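Local coordinates for Exo-beta-1,4-mannosidase (Rhizomucor miehei, PDB 4LYP), which probably hydrolyses terminal beta-linked mannose residues from the non-reducing ends of mannosides as a family 5 glycoside hydrolase, and can also transglycosylate, at residues F372-R382 and Y436-L447; L56-Q64 and F384-G393. One frame throughout, in Å; residues are numbered along the deposited sequence.

Contact 1: F372-R382 and Y436-L447; sequences FNQIVSLASNR and YNANLLKVQKEL. With GAI (guanidine), chain D.
The carbonyl oxygen of Val376 is gripped twice by one residue, Ser380, whose OG (2.8 Å) and backbone N reach it from opposite faces of the carbonyl plane. Placed beside its own backbone N, that hydroxyl turns back along its helix, and across the interface OG then rests 3.5 Å from CG2 of Val443. Val376 itself is a knob in a hole formed by Tyr436, Asn439, Leu440 and Val443: its CG1 meets Val443 CG2, while CG2 touches the edge of the Tyr436 ring at CD1, 3.8 Å away. The two helices run almost exactly parallel, 4° apart, with axes 9.7 Å from each other at the closest.

One turn earlier, Phe372 and Tyr436 form an offset stack with centroids 3.8 Å apart and planes only 8° from parallel. Tyr436 CB also lies over the Phe372 face in a CH-pi contact. With its CG anti to the backbone N (chi1 163°), the tyrosine lays its ring across that face, and its OH touches CG2 of Ile375 at 3.4 Å. On the solvent side a water bridges Asn373 OD1 and Asn439 ND2.

At the far end Arg382, the C-prime residue of a Schellman motif, closes helix 372-380. Its CG packs on Leu447 CD2, and N1 of a bound guanidine sits at the edge of its guanidinium, in plane, 2.9 Å from Arg382 NE. Asp44 makes a salt bridge to Arg382 NH1, and Lys46 O hydrogen-bonds the guanidine.

These helices belong to the outer layer of the TIM barrel. Ile375 packs on Leu319 of helix 308-329, Tyr436 OH hydrogen-bonds Ser387 on strand 386-394, and Leu440 covers Leu56 and Arg58 of strand 53-61.

Contact 2: L56-Q64 and F384-G393; sequences LIRGANYWQ and FSGSNFWAYG. With GAI (guanidine), chain D.
Strands 57-61 and 386-389 pair in parallel, their axes 4.1 Å apart at closest and 22° from aligned, with Ile57 N bonded straight to Ser385 O (2.8 Å, 177°). Phe389 O takes two donors from Asn61: the backbone N nearly along the C=O axis and ND2, at 3.1 Å, from above the carbonyl plane. Glu336 O also receives ND2 and Arg97 holds Asn61 OD1, which should fix the amide's rotation. Asn61 CG lies 3.3 Å from Trp390 CE3. Asn388 ND2 reaches Ala60 O from above the carbonyl plane while also bonding Asn95 OD1, and a water links Gly59 O with Ser387 OG, which Tyr436 also holds. Gln64 bends at chi2 (-85°) to bring NE2 within 2.8 Å of Tyr392 O. Trp63 and Trp390 lie nearly parallel but slid apart, CD1 of Trp63 touching CH2 of Trp390 at 3.3 Å. A cis peptide follows Trp390, as in related family 5 enzymes, and a bound Tris molecule sits beside this indole, consistent with a place at the active-site end. The pair closes the barrel: strand 95-99 flanks 53-61, strand 333-338 lies by Phe384 and Asn388, and helices 362-380 and 429-448 cover Ser387, Phe389 and Arg58 from outside.

How the contacts relate
The centres of the two contacts lie 15 Å apart, and their segments alternate along the chain: 56-64, 372-382, 384-393, 436-447. Helix 362-380 leads into strand 386-394, and the chain then returns through helix 429-448, so contact 2 joins the first barrel strand to the last while contact 1 packs the two final helices outside that seam. The layers touch directly: Leu440 CD2 packs 3.3 Å from Ile57 O, and Gln444 OE1 probably accepts a hydrogen bond from Leu56 N. Both contacts border one guanidine, near the N-terminal ends of these strands; their opposite ends, at Trp390, lead to the second guanidine site, which includes Glu238.

Contact 1: F372-R382 and Y436-L447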
loop_
_atom_site.group_PDB
_atom_site.type_symbol
_atom_site.label_atom_id
_atom_site.label_comp_id
_atom_site.label_asym_id
_atom_site.label_seq_id
_atom_site.Cartn_x
_atom_site.Cartn_y
_atom_site.Cartn_z
ATOM N N PHE A 372 16.726 2.389 5.137
ATOM C CA PHE A 372 17.200 2.197 3.778
ATOM C C PHE A 372 18.580 1.596 3.751
ATOM O O PHE A 372 18.847 0.699 2.961
ATOM C CB PHE A 372 17.236 3.567 3.086
ATOM C CG PHE A 372 15.836 4.089 2.661
ATOM C CD1 PHE A 372 14.740 3.249 2.414
ATOM C CD2 PHE A 372 15.682 5.477 2.473
ATOM C CE1 PHE A 372 13.555 3.778 1.986
ATOM C CE2 PHE A 372 14.477 5.978 2.006
ATOM C CZ PHE A 372 13.397 5.143 1.792
ATOM N N ASN A 373 19.530 2.100 4.567
ATOM C CA ASN A 373 20.847 1.551 4.516
ATOM C C ASN A 373 20.877 0.072 4.948
ATOM O O ASN A 373 21.618 -0.742 4.369
ATOM C CB ASN A 373 21.784 2.337 5.406
ATOM C CG ASN A 373 22.144 3.698 4.813
ATOM O OD1 ASN A 373 21.990 3.903 3.579
ATOM N ND2 ASN A 373 22.630 4.567 5.637
ATOM N N GLN A 374 20.022 -0.309 5.887
ATOM C CA GLN A 374 19.928 -1.701 6.281
ATOM C C GLN A 374 19.352 -2.528 5.132
ATOM O O GLN A 374 19.800 -3.670 4.889
ATOM C CB GLN A 374 19.109 -1.829 7.575
ATOM C CG GLN A 374 19.137 -3.252 8.085
ATOM C CD GLN A 374 18.377 -3.374 9.394
ATOM O OE1 GLN A 374 17.837 -2.383 9.908
ATOM N NE2 GLN A 374 18.294 -4.579 9.965
ATOM N N ILE A 375 18.291 -2.025 4.483
ATOM C CA ILE A 375 17.712 -2.739 3.381
ATOM C C ILE A 375 18.728 -2.943 2.247
ATOM O O ILE A 375 18.811 -4.028 1.654
ATOM C CB ILE A 375 16.441 -2.064 2.863
ATOM C CG1 ILE A 375 15.329 -2.160 3.913
ATOM C CG2 ILE A 375 15.979 -2.724 1.549
ATOM C CD1 ILE A 375 14.180 -1.202 3.656
ATOM N N VAL A 376 19.533 -1.925 1.954
ATOM C CA VAL A 376 20.530 -2.079 0.895
ATOM C C VAL A 376 21.490 -3.222 1.294
ATOM O O VAL A 376 21.853 -4.028 0.411
ATOM C CB VAL A 376 21.311 -0.706 0.685
ATOM C CG1 VAL A 376 22.535 -0.923 -0.177
ATOM C CG2 VAL A 376 20.329 0.271 0.004
ATOM N N SER A 377 21.925 -3.266 2.542
ATOM C CA SER A 377 22.856 -4.290 2.972
ATOM C C SER A 377 22.189 -5.666 2.907
ATOM O O SER A 377 22.746 -6.672 2.362
ATOM C CB SER A 377 23.333 -3.947 4.405
ATOM O OG SER A 377 24.251 -4.937 4.783
ATOM N N LEU A 378 20.923 -5.808 3.380
ATOM C CA LEU A 378 20.202 -7.083 3.302
ATOM C C LEU A 378 19.959 -7.514 1.834
ATOM O O LEU A 378 20.053 -8.705 1.485
ATOM C CB LEU A 378 18.867 -7.065 4.032
ATOM C CG LEU A 378 19.012 -6.917 5.579
ATOM C CD1 LEU A 378 17.685 -6.473 6.148
ATOM C CD2 LEU A 378 19.378 -8.293 6.120
ATOM N N ALA A 379 19.622 -6.565 0.973
ATOM C CA ALA A 379 19.387 -6.872 -0.433
ATOM C C ALA A 379 20.644 -7.374 -1.125
ATOM O O ALA A 379 20.581 -8.172 -2.032
ATOM C CB ALA A 379 18.907 -5.595 -1.126
ATOM N N SER A 380 21.793 -6.908 -0.667
ATOM C CA SER A 380 23.106 -7.310 -1.190
ATOM C C SER A 380 23.365 -8.757 -0.981
ATOM O O SER A 380 24.109 -9.329 -1.776
ATOM C CB SER A 380 24.237 -6.460 -0.584
ATOM O OG SER A 380 24.067 -5.058 -0.941
ATOM N N ASN A 381 22.804 -9.340 0.079
ATOM C CA ASN A 381 22.916 -10.776 0.296
ATOM C C ASN A 381 21.645 -11.507 -0.157
ATOM O O ASN A 381 21.445 -12.700 0.141
ATOM C CB ASN A 381 23.207 -11.047 1.792
ATOM C CG ASN A 381 23.924 -12.373 2.035
ATOM O OD1 ASN A 381 24.591 -12.908 1.149
ATOM N ND2 ASN A 381 23.785 -12.904 3.243
ATOM N N ARG A 382 20.764 -10.839 -0.879
ATOM C CA ARG A 382 19.547 -11.480 -1.386
ATOM C C ARG A 382 18.634 -11.982 -0.223
ATOM O O ARG A 382 17.951 -12.988 -0.361
ATOM C CB ARG A 382 19.770 -12.512 -2.519
ATOM C CG ARG A 382 20.471 -11.908 -3.734
ATOM C CD ARG A 382 20.672 -12.955 -4.814
ATOM N NE ARG A 382 19.349 -13.297 -5.456
ATOM C CZ ARG A 382 18.914 -14.536 -5.725
ATOM N NH1 ARG A 382 19.572 -15.644 -5.301
ATOM N NH2 ARG A 382 17.760 -14.681 -6.412
ATOM N N TYR A 436 18.662 6.334 -1.749
ATOM C CA TYR A 436 18.356 4.953 -1.519
ATOM C C TYR A 436 18.041 4.180 -2.796
ATOM O O TYR A 436 18.548 3.099 -3.058
ATOM C CB TYR A 436 17.166 4.814 -0.541
ATOM C CG TYR A 436 16.512 3.424 -0.567
ATOM C CD1 TYR A 436 17.172 2.309 -0.081
ATOM C CD2 TYR A 436 15.203 3.308 -0.977
ATOM C CE1 TYR A 436 16.520 1.113 0.013
ATOM C CE2 TYR A 436 14.553 2.107 -0.913
ATOM C CZ TYR A 436 15.211 1.008 -0.350
ATOM O OH TYR A 436 14.552 -0.218 -0.221
ATOM N N ASN A 437 17.179 4.791 -3.621
ATOM C CA ASN A 437 16.805 4.132 -4.858
ATOM C C ASN A 437 18.033 3.943 -5.738
ATOM O O ASN A 437 18.169 2.884 -6.381
ATOM C CB ASN A 437 15.687 4.904 -5.541
ATOM C CG ASN A 437 14.368 4.802 -4.800
ATOM O OD1 ASN A 437 14.082 3.823 -4.136
ATOM N ND2 ASN A 437 13.524 5.833 -4.955
ATOM N N ALA A 438 18.913 4.958 -5.798
ATOM C CA ALA A 438 20.181 4.793 -6.554
ATOM C C ALA A 438 21.004 3.645 -5.953
ATOM O O ALA A 438 21.558 2.822 -6.732
ATOM C CB ALA A 438 20.923 6.101 -6.562
ATOM N N ASN A 439 21.094 3.558 -4.636
ATOM C CA ASN A 439 21.861 2.514 -4.016
ATOM C C ASN A 439 21.267 1.120 -4.289
ATOM O O ASN A 439 22.000 0.151 -4.553
ATOM C CB ASN A 439 21.942 2.737 -2.510
ATOM C CG ASN A 439 22.785 3.909 -2.116
ATOM O OD1 ASN A 439 23.630 4.397 -2.911
ATOM N ND2 ASN A 439 22.516 4.440 -0.897
ATOM N N LEU A 440 19.943 1.005 -4.276
ATOM C CA LEU A 440 19.299 -0.293 -4.485
ATOM C C LEU A 440 19.422 -0.673 -5.949
ATOM O O LEU A 440 19.649 -1.868 -6.252
ATOM C CB LEU A 440 17.844 -0.186 -4.104
ATOM C CG LEU A 440 17.176 -1.516 -3.788
ATOM C CD1 LEU A 440 17.768 -2.161 -2.507
ATOM C CD2 LEU A 440 15.674 -1.313 -3.535
ATOM N N LEU A 441 19.337 0.288 -6.874
ATOM C CA LEU A 441 19.575 -0.063 -8.288
ATOM C C LEU A 441 21.020 -0.515 -8.525
ATOM O O LEU A 441 21.228 -1.490 -9.303
ATOM C CB LEU A 441 19.229 1.124 -9.199
ATOM C CG LEU A 441 19.412 0.889 -10.691
ATOM C CD1 LEU A 441 18.613 -0.311 -11.149
ATOM C CD2 LEU A 441 19.012 2.194 -11.415
ATOM N N LYS A 442 21.993 0.113 -7.874
ATOM C CA LYS A 442 23.345 -0.352 -7.983
ATOM C C LYS A 442 23.488 -1.819 -7.519
ATOM O O LYS A 442 24.147 -2.630 -8.151
ATOM C CB LYS A 442 24.287 0.571 -7.205
ATOM C CG LYS A 442 25.754 0.174 -7.303
ATOM C CD LYS A 442 26.633 1.134 -6.518
ATOM C CE LYS A 442 28.130 0.860 -6.680
ATOM N NZ LYS A 442 28.800 1.881 -7.577
ATOM N N VAL A 443 22.836 -2.160 -6.430
ATOM C CA VAL A 443 22.822 -3.525 -5.934
ATOM C C VAL A 443 22.206 -4.436 -6.967
ATOM O O VAL A 443 22.710 -5.531 -7.273
ATOM C CB VAL A 443 22.161 -3.678 -4.544
ATOM C CG1 VAL A 443 21.992 -5.127 -4.193
ATOM C CG2 VAL A 443 22.972 -2.947 -3.477
ATOM N N GLN A 444 21.066 -4.020 -7.523
ATOM C CA GLN A 444 20.381 -4.860 -8.533
ATOM C C GLN A 444 21.366 -5.190 -9.701
ATOM O O GLN A 444 21.424 -6.331 -10.150
ATOM C CB GLN A 444 19.145 -4.175 -9.114
ATOM C CG GLN A 444 18.376 -5.071 -10.067
ATOM C CD GLN A 444 17.275 -4.303 -10.755
ATOM O OE1 GLN A 444 16.292 -3.850 -10.125
ATOM N NE2 GLN A 444 17.485 -4.037 -12.023
ATOM N N LYS A 445 22.101 -4.177 -10.160
ATOM C CA LYS A 445 23.088 -4.387 -11.216
ATOM C C LYS A 445 24.191 -5.333 -10.797
ATOM O O LYS A 445 24.502 -6.237 -11.547
ATOM C CB LYS A 445 23.593 -3.045 -11.714
ATOM C CG LYS A 445 22.514 -2.219 -12.434
ATOM C CD LYS A 445 23.002 -0.841 -12.912
ATOM C CE LYS A 445 21.839 0.017 -13.500
ATOM N NZ LYS A 445 22.045 1.512 -13.687
ATOM N N GLU A 446 24.718 -5.192 -9.590
ATOM C CA GLU A 446 25.739 -6.159 -9.116
ATOM C C GLU A 446 25.183 -7.560 -9.138
ATOM O O GLU A 446 25.872 -8.526 -9.559
ATOM C CB GLU A 446 26.179 -5.822 -7.703
ATOM C CG GLU A 446 26.958 -4.567 -7.519
ATOM C CD GLU A 446 28.158 -4.433 -8.395
ATOM O OE1 GLU A 446 28.796 -5.480 -8.685
ATOM O OE2 GLU A 446 28.407 -3.218 -8.812
ATOM N N LEU A 447 23.935 -7.756 -8.681
ATOM C CA LEU A 447 23.306 -9.068 -8.646
ATOM C C LEU A 447 23.017 -9.606 -10.008
ATOM O O LEU A 447 22.745 -10.818 -10.128
ATOM C CB LEU A 447 22.020 -9.005 -7.781
ATOM C CG LEU A 447 22.197 -8.628 -6.339
ATOM C CD1 LEU A 447 20.814 -8.514 -5.664
ATOM C CD2 LEU A 447 23.072 -9.667 -5.598
HETATM C C GAI D . 17.301 -10.173 -5.890
HETATM N N1 GAI D . 18.154 -11.000 -6.734
HETATM N N2 GAI D . 16.673 -10.311 -4.608
HETATM N N3 GAI D . 16.902 -9.061 -6.397
HETATM O O HOH W 1 20.395 4.101 1.145
#

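Contact 2: L56-Q64 and F384-G393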
loop_
_atom_site.group_PDB
_atom_site.type_symbol
_atom_site.label_atom_id
_atom_site.label_comp_id
_atom_site.label_asym_id
_atom_site.label_seq_id
_atom_site.Cartn_x
_atom_site.Cartn_y
_atom_site.Cartn_z
ATOM N N LEU A 56 14.748 -5.364 -7.960
ATOM C CA LEU A 56 14.585 -4.839 -6.610
ATOM C C LEU A 56 13.578 -3.714 -6.615
ATOM O O LEU A 56 13.408 -2.951 -7.561
ATOM C CB LEU A 56 15.923 -4.390 -6.026
ATOM C CG LEU A 56 16.910 -5.542 -5.695
ATOM C CD1 LEU A 56 18.237 -4.969 -5.252
ATOM C CD2 LEU A 56 16.431 -6.372 -4.528
ATOM N N ILE A 57 12.888 -3.615 -5.485
ATOM C CA ILE A 57 11.721 -2.699 -5.345
ATOM C C ILE A 57 12.129 -1.339 -4.771
ATOM O O ILE A 57 12.350 -1.188 -3.559
ATOM C CB ILE A 57 10.623 -3.370 -4.456
ATOM C CG1 ILE A 57 10.241 -4.771 -5.000
ATOM C CG2 ILE A 57 9.427 -2.430 -4.337
ATOM C CD1 ILE A 57 9.770 -4.805 -6.478
ATOM N N ARG A 58 12.233 -0.382 -5.695
ATOM C CA ARG A 58 12.508 1.014 -5.358
ATOM C C ARG A 58 11.159 1.703 -5.245
ATOM O O ARG A 58 10.698 2.365 -6.196
ATOM C CB ARG A 58 13.374 1.640 -6.465
ATOM C CG ARG A 58 14.793 1.085 -6.501
ATOM C CD ARG A 58 15.547 1.624 -7.725
ATOM N NE ARG A 58 15.178 0.953 -8.972
ATOM C CZ ARG A 58 15.026 1.559 -10.166
ATOM N NH1 ARG A 58 14.953 2.876 -10.284
ATOM N NH2 ARG A 58 14.939 0.789 -11.256
ATOM N N GLY A 59 10.437 1.449 -4.145
ATOM C CA GLY A 59 9.015 1.650 -4.168
ATOM C C GLY A 59 8.514 2.833 -3.380
ATOM O O GLY A 59 9.160 3.402 -2.483
ATOM N N ALA A 60 7.255 3.156 -3.716
ATOM C CA ALA A 60 6.463 4.133 -2.910
ATOM C C ALA A 60 5.029 3.636 -2.792
ATOM O O ALA A 60 4.576 2.839 -3.654
ATOM C CB ALA A 60 6.427 5.515 -3.575
ATOM N N ASN A 61 4.287 4.143 -1.829
ATOM C CA ASN A 61 2.824 3.992 -1.809
ATOM C C ASN A 61 2.194 5.247 -2.424
ATOM O O ASN A 61 2.584 6.386 -2.136
ATOM C CB ASN A 61 2.317 3.854 -0.379
ATOM C CG ASN A 61 2.554 2.450 0.144
ATOM O OD1 ASN A 61 1.713 1.552 -0.072
ATOM N ND2 ASN A 61 3.684 2.223 0.810
ATOM N N TYR A 62 1.198 5.002 -3.277
ATOM C CA TYR A 62 0.464 6.065 -3.992
ATOM C C TYR A 62 -0.970 5.588 -4.174
ATOM O O TYR A 62 -1.499 5.482 -5.295
ATOM C CB TYR A 62 1.168 6.338 -5.324
ATOM C CG TYR A 62 0.731 7.622 -6.039
ATOM C CD1 TYR A 62 0.942 8.872 -5.418
ATOM C CD2 TYR A 62 0.209 7.593 -7.328
ATOM C CE1 TYR A 62 0.577 10.070 -6.045
ATOM C CE2 TYR A 62 -0.098 8.774 -7.966
ATOM C CZ TYR A 62 0.065 9.981 -7.327
ATOM O OH TYR A 62 -0.312 11.128 -8.016
ATOM N N TRP A 63 -1.626 5.303 -3.057
ATOM C CA TRP A 63 -2.987 4.779 -3.023
ATOM C C TRP A 63 -4.005 5.778 -3.547
ATOM O O TRP A 63 -5.120 5.387 -3.928
ATOM C CB TRP A 63 -3.345 4.342 -1.603
ATOM C CG TRP A 63 -3.235 5.502 -0.639
ATOM C CD1 TRP A 63 -2.101 5.930 0.064
ATOM C CD2 TRP A 63 -4.234 6.510 -0.406
ATOM N NE1 TRP A 63 -2.347 7.131 0.666
ATOM C CE2 TRP A 63 -3.629 7.522 0.408
ATOM C CE3 TRP A 63 -5.576 6.638 -0.807
ATOM C CZ2 TRP A 63 -4.321 8.660 0.782
ATOM C CZ3 TRP A 63 -6.286 7.749 -0.375
ATOM C CH2 TRP A 63 -5.663 8.770 0.359
ATOM N N GLN A 64 -3.667 7.084 -3.601
ATOM C CA GLN A 64 -4.563 8.113 -4.112
ATOM C C GLN A 64 -4.488 8.268 -5.589
ATOM O O GLN A 64 -5.176 9.091 -6.177
ATOM C CB GLN A 64 -4.280 9.462 -3.394
ATOM C CG GLN A 64 -2.955 10.156 -3.780
ATOM C CD GLN A 64 -1.716 9.711 -3.050
ATOM O OE1 GLN A 64 -1.551 8.524 -2.663
ATOM N NE2 GLN A 64 -0.801 10.641 -2.839
ATOM N N PHE A 384 16.383 -9.478 1.179
ATOM C CA PHE A 384 15.320 -8.467 1.211
ATOM C C PHE A 384 15.239 -7.930 -0.183
ATOM O O PHE A 384 16.251 -7.799 -0.855
ATOM C CB PHE A 384 15.660 -7.314 2.213
ATOM C CG PHE A 384 14.504 -6.942 3.126
ATOM C CD1 PHE A 384 13.586 -5.999 2.670
ATOM C CD2 PHE A 384 14.296 -7.566 4.322
ATOM C CE1 PHE A 384 12.537 -5.636 3.451
ATOM C CE2 PHE A 384 13.217 -7.249 5.121
ATOM C CZ PHE A 384 12.322 -6.284 4.659
ATOM N N SER A 385 14.037 -7.578 -0.614
ATOM C CA SER A 385 13.862 -7.170 -1.995
ATOM C C SER A 385 13.589 -5.681 -2.207
ATOM O O SER A 385 13.630 -5.250 -3.324
ATOM C CB SER A 385 12.803 -7.993 -2.710
ATOM O OG SER A 385 13.269 -9.293 -3.016
ATOM N N GLY A 386 13.357 -4.930 -1.147
ATOM C CA GLY A 386 13.154 -3.471 -1.225
ATOM C C GLY A 386 11.982 -3.077 -0.344
ATOM O O GLY A 386 11.657 -3.719 0.647
ATOM N N SER A 387 11.403 -1.901 -0.676
ATOM C CA SER A 387 10.467 -1.260 0.230
ATOM C C SER A 387 9.586 -0.269 -0.533
ATOM O O SER A 387 9.931 0.189 -1.653
ATOM C CB SER A 387 11.212 -0.513 1.361
ATOM O OG SER A 387 12.100 0.461 0.820
ATOM N N ASN A 388 8.481 0.105 0.119
ATOM C CA ASN A 388 7.597 1.162 -0.394
ATOM C C ASN A 388 7.315 2.074 0.782
ATOM O O ASN A 388 6.540 1.716 1.702
ATOM C CB ASN A 388 6.264 0.648 -0.953
ATOM C CG ASN A 388 6.422 -0.369 -2.029
ATOM O OD1 ASN A 388 6.838 -1.501 -1.785
ATOM N ND2 ASN A 388 6.064 0.014 -3.275
ATOM N N PHE A 389 7.934 3.273 0.855
ATOM C CA PHE A 389 7.610 4.192 1.944
ATOM C C PHE A 389 6.139 4.614 1.834
ATOM O O PHE A 389 5.547 4.657 0.745
ATOM C CB PHE A 389 8.549 5.405 1.949
ATOM C CG PHE A 389 8.402 6.304 0.760
ATOM C CD1 PHE A 389 7.516 7.390 0.803
ATOM C CD2 PHE A 389 9.128 6.137 -0.401
ATOM C CE1 PHE A 389 7.305 8.229 -0.301
ATOM C CE2 PHE A 389 8.964 6.953 -1.500
ATOM C CZ PHE A 389 8.082 8.015 -1.436
ATOM N N TRP A 390 5.558 4.873 3.023
ATOM C CA TRP A 390 4.150 5.316 3.112
ATOM C C TRP A 390 4.170 6.752 3.630
ATOM O O TRP A 390 4.513 6.970 4.771
ATOM C CB TRP A 390 3.391 4.422 4.065
ATOM C CG TRP A 390 1.967 4.897 4.195
ATOM C CD1 TRP A 390 1.488 6.028 4.878
ATOM C CD2 TRP A 390 0.830 4.332 3.515
ATOM N NE1 TRP A 390 0.149 6.173 4.659
ATOM C CE2 TRP A 390 -0.303 5.175 3.804
ATOM C CE3 TRP A 390 0.639 3.201 2.675
ATOM C CZ2 TRP A 390 -1.601 4.885 3.330
ATOM C CZ3 TRP A 390 -0.642 2.941 2.179
ATOM C CH2 TRP A 390 -1.750 3.778 2.515
ATOM N N ALA A 391 3.856 7.730 2.738
ATOM C CA ALA A 391 3.389 7.568 1.363
ATOM C C ALA A 391 3.746 8.899 0.654
ATOM O O ALA A 391 3.986 9.908 1.298
ATOM C CB ALA A 391 1.897 7.296 1.254
ATOM N N TYR A 392 3.726 8.878 -0.667
ATOM C CA TYR A 392 4.099 10.082 -1.403
ATOM C C TYR A 392 2.931 11.056 -1.457
ATOM O O TYR A 392 1.867 10.724 -1.927
ATOM C CB TYR A 392 4.585 9.745 -2.813
ATOM C CG TYR A 392 5.224 10.950 -3.490
ATOM C CD1 TYR A 392 6.310 11.601 -2.893
ATOM C CD2 TYR A 392 4.743 11.449 -4.693
ATOM C CE1 TYR A 392 6.890 12.678 -3.496
ATOM C CE2 TYR A 392 5.358 12.544 -5.319
ATOM C CZ TYR A 392 6.436 13.153 -4.679
ATOM O OH TYR A 392 7.036 14.266 -5.230
ATOM N N GLY A 393 3.145 12.259 -0.946
ATOM C CA GLY A 393 2.139 13.334 -0.997
ATOM C C GLY A 393 2.251 14.215 -2.187
ATOM O O GLY A 393 1.275 14.841 -2.601
HETATM C C GAI D . 17.301 -10.173 -5.890
HETATM N N1 GAI D . 18.154 -11.000 -6.734
HETATM N N2 GAI D . 16.673 -10.311 -4.608
HETATM N N3 GAI D . 16.902 -9.061 -6.397
HETATM O O HOH W 2 10.931 2.735 -0.250
HETATM O O HOH W 3 -0.751 13.372 -3.960
#